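Local coordinates for protein heavy metal cation tricomponent efflux pump ZneA(CzcA-like) (Cupriavidus metallidurans, PDB 4K0J) that exports heavy-metal cations such as zinc, acting as the inner-membrane Zn(II)/proton antiporter of a three-component RND efflux pump, at residues 271-276 against 589-594; 900-905 against 989-994. All blocks are in the same frame, centred on the assembly; numbering follows the deposited sequence.

Interaction 1: residues 271-276 against 589-594; sequences LGMDRN and HVVTQV
Gly-272 and Thr-592 form a hydrogen-bonded antiparallel pair, with Gly-272 N giving to Thr-592 O and Thr-592 N to Gly-272 O, 2.9 Å in each case. The same Gly-272 N-H also leans weakly on Thr-592 OG1. The buried, closely packed end begins here: Leu-271 stands opposite Gln-593, and its CD1 reaches along the sheet to within 3.6 Å of Val-591 CG1. CG lying anti to the backbone N (chi1 170°) helps to send CD1 that way. Val-591 CG2 meets Met-273 CG at 3.5 Å, so the two methyls serve different neighbours.

Beyond Gly-272 the chain leaves the sheet, and the contact, now carried by Met-273, Asp-274 and His-589, becomes partly exposed and more polar. Asp-274 bridges two neighbouring residues of the facing strand: OD1 takes the Val-590 N-H at 3.2 Å almost straight (167°), while OD2 offers its syn lone pair to His-589 ND1 at 2.7 Å. Carboxylate and imidazole are nearly coplanar, which should fix the ring's rotation. The extended Met-273 brings CE obliquely to the ring, 3.5 Å from His-589 ND1.

Strand 269-272 is an outermost strand, within this chain, of a five-stranded antiparallel sheet, followed by 587-595 and then 608-615. Helix 567-581 packs against Val-590, Thr-592 and Val-594, while strand 280-287 meets Leu-271 and Val-591 on the other face.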
loop_
_atom_site.group_PDB
_atom_site.type_symbol
_atom_site.label_atom_id
_atom_site.label_comp_id
_atom_site.label_asym_id
_atom_site.label_seq_id
_atom_site.Cartn_x
_atom_site.Cartn_y
_atom_site.Cartn_z
ATOM N N LEU C 271 -0.382 -16.713 37.509
ATOM C CA LEU C 271 0.814 -15.888 37.526
ATOM C C LEU C 271 1.229 -15.678 38.962
ATOM O O LEU C 271 0.391 -15.398 39.815
ATOM C CB LEU C 271 0.540 -14.538 36.875
ATOM C CG LEU C 271 1.657 -13.514 37.050
ATOM C CD1 LEU C 271 2.429 -13.354 35.752
ATOM C CD2 LEU C 271 1.095 -12.190 37.526
ATOM N N GLY C 272 2.520 -15.822 39.233
ATOM C CA GLY C 272 3.014 -15.689 40.591
ATOM C C GLY C 272 4.125 -14.669 40.720
ATOM O O GLY C 272 4.803 -14.353 39.742
ATOM N N MET C 273 4.307 -14.149 41.930
ATOM C CA MET C 273 5.405 -13.228 42.202
ATOM C C MET C 273 5.989 -13.448 43.597
ATOM O O MET C 273 5.738 -14.481 44.216
ATOM C CB MET C 273 4.948 -11.787 42.033
ATOM C CG MET C 273 6.001 -10.898 41.415
ATOM S SD MET C 273 5.465 -9.195 41.267
ATOM C CE MET C 273 6.921 -8.468 40.518
ATOM N N ASP C 274 6.775 -12.484 44.073
ATOM C CA ASP C 274 7.417 -12.550 45.387
ATOM C C ASP C 274 6.453 -13.031 46.464
ATOM O O ASP C 274 5.679 -12.242 47.004
ATOM C CB ASP C 274 7.952 -11.172 45.783
ATOM C CG ASP C 274 8.402 -10.354 44.588
ATOM O OD1 ASP C 274 9.032 -10.925 43.671
ATOM O OD2 ASP C 274 8.111 -9.139 44.563
ATOM N N ARG C 275 6.495 -14.331 46.746
ATOM C CA ARG C 275 5.598 -14.974 47.716
ATOM C C ARG C 275 4.110 -14.978 47.320
ATOM O O ARG C 275 3.329 -15.764 47.857
ATOM C CB ARG C 275 5.776 -14.386 49.123
ATOM C CG ARG C 275 7.114 -14.692 49.785
ATOM C CD ARG C 275 7.169 -14.089 51.183
ATOM N NE ARG C 275 8.416 -14.392 51.878
ATOM C CZ ARG C 275 8.777 -13.843 53.034
ATOM N NH1 ARG C 275 7.986 -12.957 53.623
ATOM N NH2 ARG C 275 9.929 -14.175 53.600
ATOM N N ASN C 276 3.722 -14.104 46.396
ATOM C CA ASN C 276 2.353 -14.076 45.886
ATOM C C ASN C 276 2.150 -15.137 44.800
ATOM O O ASN C 276 2.754 -15.059 43.725
ATOM C CB ASN C 276 2.013 -12.683 45.339
ATOM C CG ASN C 276 0.530 -12.505 45.045
ATOM O OD1 ASN C 276 -0.215 -13.474 44.886
ATOM N ND2 ASN C 276 0.096 -11.256 44.966
ATOM N N HIS C 589 12.856 -8.890 41.655
ATOM C CA HIS C 589 11.558 -9.560 41.613
ATOM C C HIS C 589 11.642 -10.834 40.780
ATOM O O HIS C 589 12.477 -10.951 39.885
ATOM C CB HIS C 589 10.491 -8.644 41.010
ATOM C CG HIS C 589 10.190 -7.430 41.832
ATOM N ND1 HIS C 589 9.295 -7.442 42.879
ATOM C CD2 HIS C 589 10.654 -6.161 41.747
ATOM C CE1 HIS C 589 9.227 -6.234 43.412
ATOM N NE2 HIS C 589 10.043 -5.439 42.744
ATOM N N VAL C 590 10.771 -11.789 41.080
ATOM C CA VAL C 590 10.670 -13.007 40.284
ATOM C C VAL C 590 9.205 -13.273 39.954
ATOM O O VAL C 590 8.354 -13.345 40.847
ATOM C CB VAL C 590 11.256 -14.226 41.015
ATOM C CG1 VAL C 590 11.241 -15.440 40.104
ATOM C CG2 VAL C 590 12.666 -13.933 41.486
ATOM N N VAL C 591 8.923 -13.409 38.663
ATOM C CA VAL C 591 7.563 -13.577 38.171
ATOM C C VAL C 591 7.433 -14.878 37.393
ATOM O O VAL C 591 8.228 -15.153 36.501
ATOM C CB VAL C 591 7.162 -12.411 37.244
ATOM C CG1 VAL C 591 5.938 -12.775 36.425
ATOM C CG2 VAL C 591 6.921 -11.143 38.039
ATOM N N THR C 592 6.431 -15.679 37.728
ATOM C CA THR C 592 6.158 -16.894 36.973
ATOM C C THR C 592 4.866 -16.752 36.184
ATOM O O THR C 592 3.880 -16.194 36.676
ATOM C CB THR C 592 6.033 -18.140 37.888
ATOM O OG1 THR C 592 4.850 -18.039 38.694
ATOM C CG2 THR C 592 7.254 -18.283 38.788
ATOM N N GLN C 593 4.883 -17.257 34.955
ATOM C CA GLN C 593 3.674 -17.352 34.154
ATOM C C GLN C 593 3.393 -18.812 33.834
ATOM O O GLN C 593 3.715 -19.290 32.744
ATOM C CB GLN C 593 3.835 -16.582 32.852
ATOM C CG GLN C 593 4.336 -15.174 33.025
ATOM C CD GLN C 593 4.618 -14.518 31.699
ATOM O OE1 GLN C 593 5.205 -13.437 31.640
ATOM N NE2 GLN C 593 4.209 -15.174 30.619
ATOM N N VAL C 594 2.801 -19.532 34.779
ATOM C CA VAL C 594 2.488 -20.929 34.515
ATOM C C VAL C 594 1.183 -21.008 33.741
ATOM O O VAL C 594 0.214 -20.337 34.084
ATOM C CB VAL C 594 2.457 -21.800 35.812
ATOM C CG1 VAL C 594 2.277 -20.938 37.051
ATOM C CG2 VAL C 594 1.372 -22.866 35.732
#

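Interaction 2: residues 900-905 against 989-994; sequences VALHLR and LATVVV
Ala-901 and Thr-991, their CA atoms 6.2 Å apart, mark where helix segments 900-905 and 989-994 pass, with axes approaching to 8.8 Å and N-to-C directions 127° apart. Thr-991 does most of the touching. Its CG2, anti to the backbone N, faces the other helix and meets Ala-901 CB at 3.6 Å and Ala-901 O at 3.5 Å; the small alanine lets the threonine come in against the backbone. Leu-902 contributes more loosely, CD2 lying 4.3 Å from Val-992 CG2.

The hydroxyl branch turns the other way, anti to the carbonyl carbon (chi1 -50°), where OG1 bonds back to Arg-987 O of its own helix. Arg-905 bends at chi3 and presents the edge of its guanidinium to that same OG1 through NH2. The modelled separation is too short for a normal hydrogen bond, so this link's exact geometry is doubtful. The other terminal nitrogen of Arg-905, NH1, bonds Ala-976 O, giving the arginine a partner beyond the helix pair.

Val-992 also packs on Ser-913 and Phe-917 of helix 911-939. A small alanine facing a threonine between inclined helices, with an arginine at a helix end, fits the transmembrane bundle of an RND transporter, here joining helix 891-905 to helix 986-997, which runs into the last predicted membrane helix.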
loop_
_atom_site.group_PDB
_atom_site.type_symbol
_atom_site.label_atom_id
_atom_site.label_comp_id
_atom_site.label_asym_id
_atom_site.label_seq_id
_atom_site.Cartn_x
_atom_site.Cartn_y
_atom_site.Cartn_z
ATOM N N VAL C 900 45.482 -11.427 18.878
ATOM C CA VAL C 900 46.148 -11.690 20.151
ATOM C C VAL C 900 45.387 -11.042 21.300
ATOM O O VAL C 900 45.494 -11.470 22.448
ATOM C CB VAL C 900 47.614 -11.204 20.176
ATOM C CG1 VAL C 900 48.408 -11.841 19.051
ATOM C CG2 VAL C 900 47.685 -9.689 20.107
ATOM N N ALA C 901 44.616 -10.009 20.980
ATOM C CA ALA C 901 43.832 -9.306 21.984
ATOM C C ALA C 901 42.551 -10.071 22.297
ATOM O O ALA C 901 42.026 -9.988 23.407
ATOM C CB ALA C 901 43.518 -7.893 21.523
ATOM N N LEU C 902 42.054 -10.817 21.316
ATOM C CA LEU C 902 40.880 -11.656 21.526
ATOM C C LEU C 902 41.209 -12.779 22.506
ATOM O O LEU C 902 40.435 -13.056 23.422
ATOM C CB LEU C 902 40.363 -12.224 20.200
ATOM C CG LEU C 902 39.741 -11.219 19.224
ATOM C CD1 LEU C 902 39.309 -11.900 17.935
ATOM C CD2 LEU C 902 38.566 -10.491 19.864
ATOM N N HIS C 903 42.364 -13.411 22.317
ATOM C CA HIS C 903 42.827 -14.447 23.235
ATOM C C HIS C 903 43.176 -13.858 24.602
ATOM O O HIS C 903 43.127 -14.556 25.614
ATOM C CB HIS C 903 44.052 -15.173 22.667
ATOM C CG HIS C 903 43.775 -15.954 21.420
ATOM N ND1 HIS C 903 43.429 -15.356 20.228
ATOM C CD2 HIS C 903 43.808 -17.285 21.176
ATOM C CE1 HIS C 903 43.256 -16.285 19.304
ATOM N NE2 HIS C 903 43.478 -17.465 19.855
ATOM N N LEU C 904 43.530 -12.576 24.626
ATOM C CA LEU C 904 43.958 -11.909 25.856
ATOM C C LEU C 904 42.875 -11.885 26.933
ATOM O O LEU C 904 43.061 -12.430 28.021
ATOM C CB LEU C 904 44.431 -10.482 25.559
ATOM C CG LEU C 904 44.862 -9.636 26.762
ATOM C CD1 LEU C 904 46.095 -10.228 27.429
ATOM C CD2 LEU C 904 45.112 -8.192 26.349
ATOM N N ARG C 905 41.749 -11.247 26.629
ATOM C CA ARG C 905 40.667 -11.105 27.600
ATOM C C ARG C 905 39.774 -12.340 27.666
ATOM O O ARG C 905 39.033 -12.526 28.633
ATOM C CB ARG C 905 39.830 -9.855 27.303
ATOM C CG ARG C 905 40.564 -8.550 27.551
ATOM C CD ARG C 905 39.597 -7.390 27.725
ATOM N NE ARG C 905 38.963 -6.992 26.473
ATOM C CZ ARG C 905 38.126 -5.965 26.356
ATOM N NH1 ARG C 905 37.820 -5.232 27.418
ATOM N NH2 ARG C 905 37.593 -5.666 25.179
ATOM N N LEU C 989 34.753 -4.772 18.722
ATOM C CA LEU C 989 35.430 -3.828 17.832
ATOM C C LEU C 989 36.542 -3.100 18.581
ATOM O O LEU C 989 37.634 -2.894 18.047
ATOM C CB LEU C 989 34.451 -2.807 17.242
ATOM C CG LEU C 989 33.166 -3.326 16.595
ATOM C CD1 LEU C 989 32.018 -3.227 17.572
ATOM C CD2 LEU C 989 32.839 -2.568 15.322
ATOM N N ALA C 990 36.251 -2.726 19.824
ATOM C CA ALA C 990 37.214 -2.052 20.684
ATOM C C ALA C 990 38.481 -2.884 20.837
ATOM O O ALA C 990 39.589 -2.396 20.640
ATOM C CB ALA C 990 36.597 -1.781 22.044
ATOM N N THR C 991 38.301 -4.151 21.179
ATOM C CA THR C 991 39.413 -5.068 21.378
ATOM C C THR C 991 40.206 -5.260 20.090
ATOM O O THR C 991 41.429 -5.118 20.081
ATOM C CB THR C 991 38.909 -6.431 21.869
ATOM O OG1 THR C 991 38.022 -6.239 22.978
ATOM C CG2 THR C 991 40.068 -7.308 22.296
ATOM N N VAL C 992 39.499 -5.579 19.009
ATOM C CA VAL C 992 40.128 -5.800 17.708
ATOM C C VAL C 992 40.972 -4.611 17.255
ATOM O O VAL C 992 42.113 -4.779 16.817
ATOM C CB VAL C 992 39.078 -6.113 16.626
ATOM C CG1 VAL C 992 39.682 -5.981 15.238
ATOM C CG2 VAL C 992 38.499 -7.503 16.840
ATOM N N VAL C 993 40.420 -3.409 17.369
ATOM C CA VAL C 993 41.133 -2.212 16.933
ATOM C C VAL C 993 42.278 -1.831 17.873
ATOM O O VAL C 993 43.418 -1.682 17.433
ATOM C CB VAL C 993 40.190 -1.008 16.762
ATOM C CG1 VAL C 993 40.992 0.258 16.541
ATOM C CG2 VAL C 993 39.226 -1.243 15.607
ATOM N N VAL C 994 41.970 -1.672 19.160
ATOM C CA VAL C 994 42.971 -1.292 20.157
ATOM C C VAL C 994 44.165 -2.244 20.150
ATOM O O VAL C 994 45.315 -1.809 20.080
ATOM C CB VAL C 994 42.371 -1.224 21.582
ATOM C CG1 VAL C 994 43.468 -1.133 22.629
ATOM C CG2 VAL C 994 41.434 -0.036 21.704
#

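How the interactions relate
Interactions 1 and 2 belong to different layers of the pump. Their centres lie 41 Å apart and their nearest atoms about 29 Å, so they do not touch. In the chain they follow one another, the first complete before the second begins. The pairing of 271-276 with 589-594 spans 313 residues and, by analogy with AcrB, probably couples two subdomains of the periplasmic porter region through a shared sheet. That of 900-905 with 989-994 spans 84 residues and is helix packing inside the predicted membrane domain, apolar but for an arginine and a threonine hydroxyl. No other chain of the three-chain assembly touches either one; both lie wholly within one protomer.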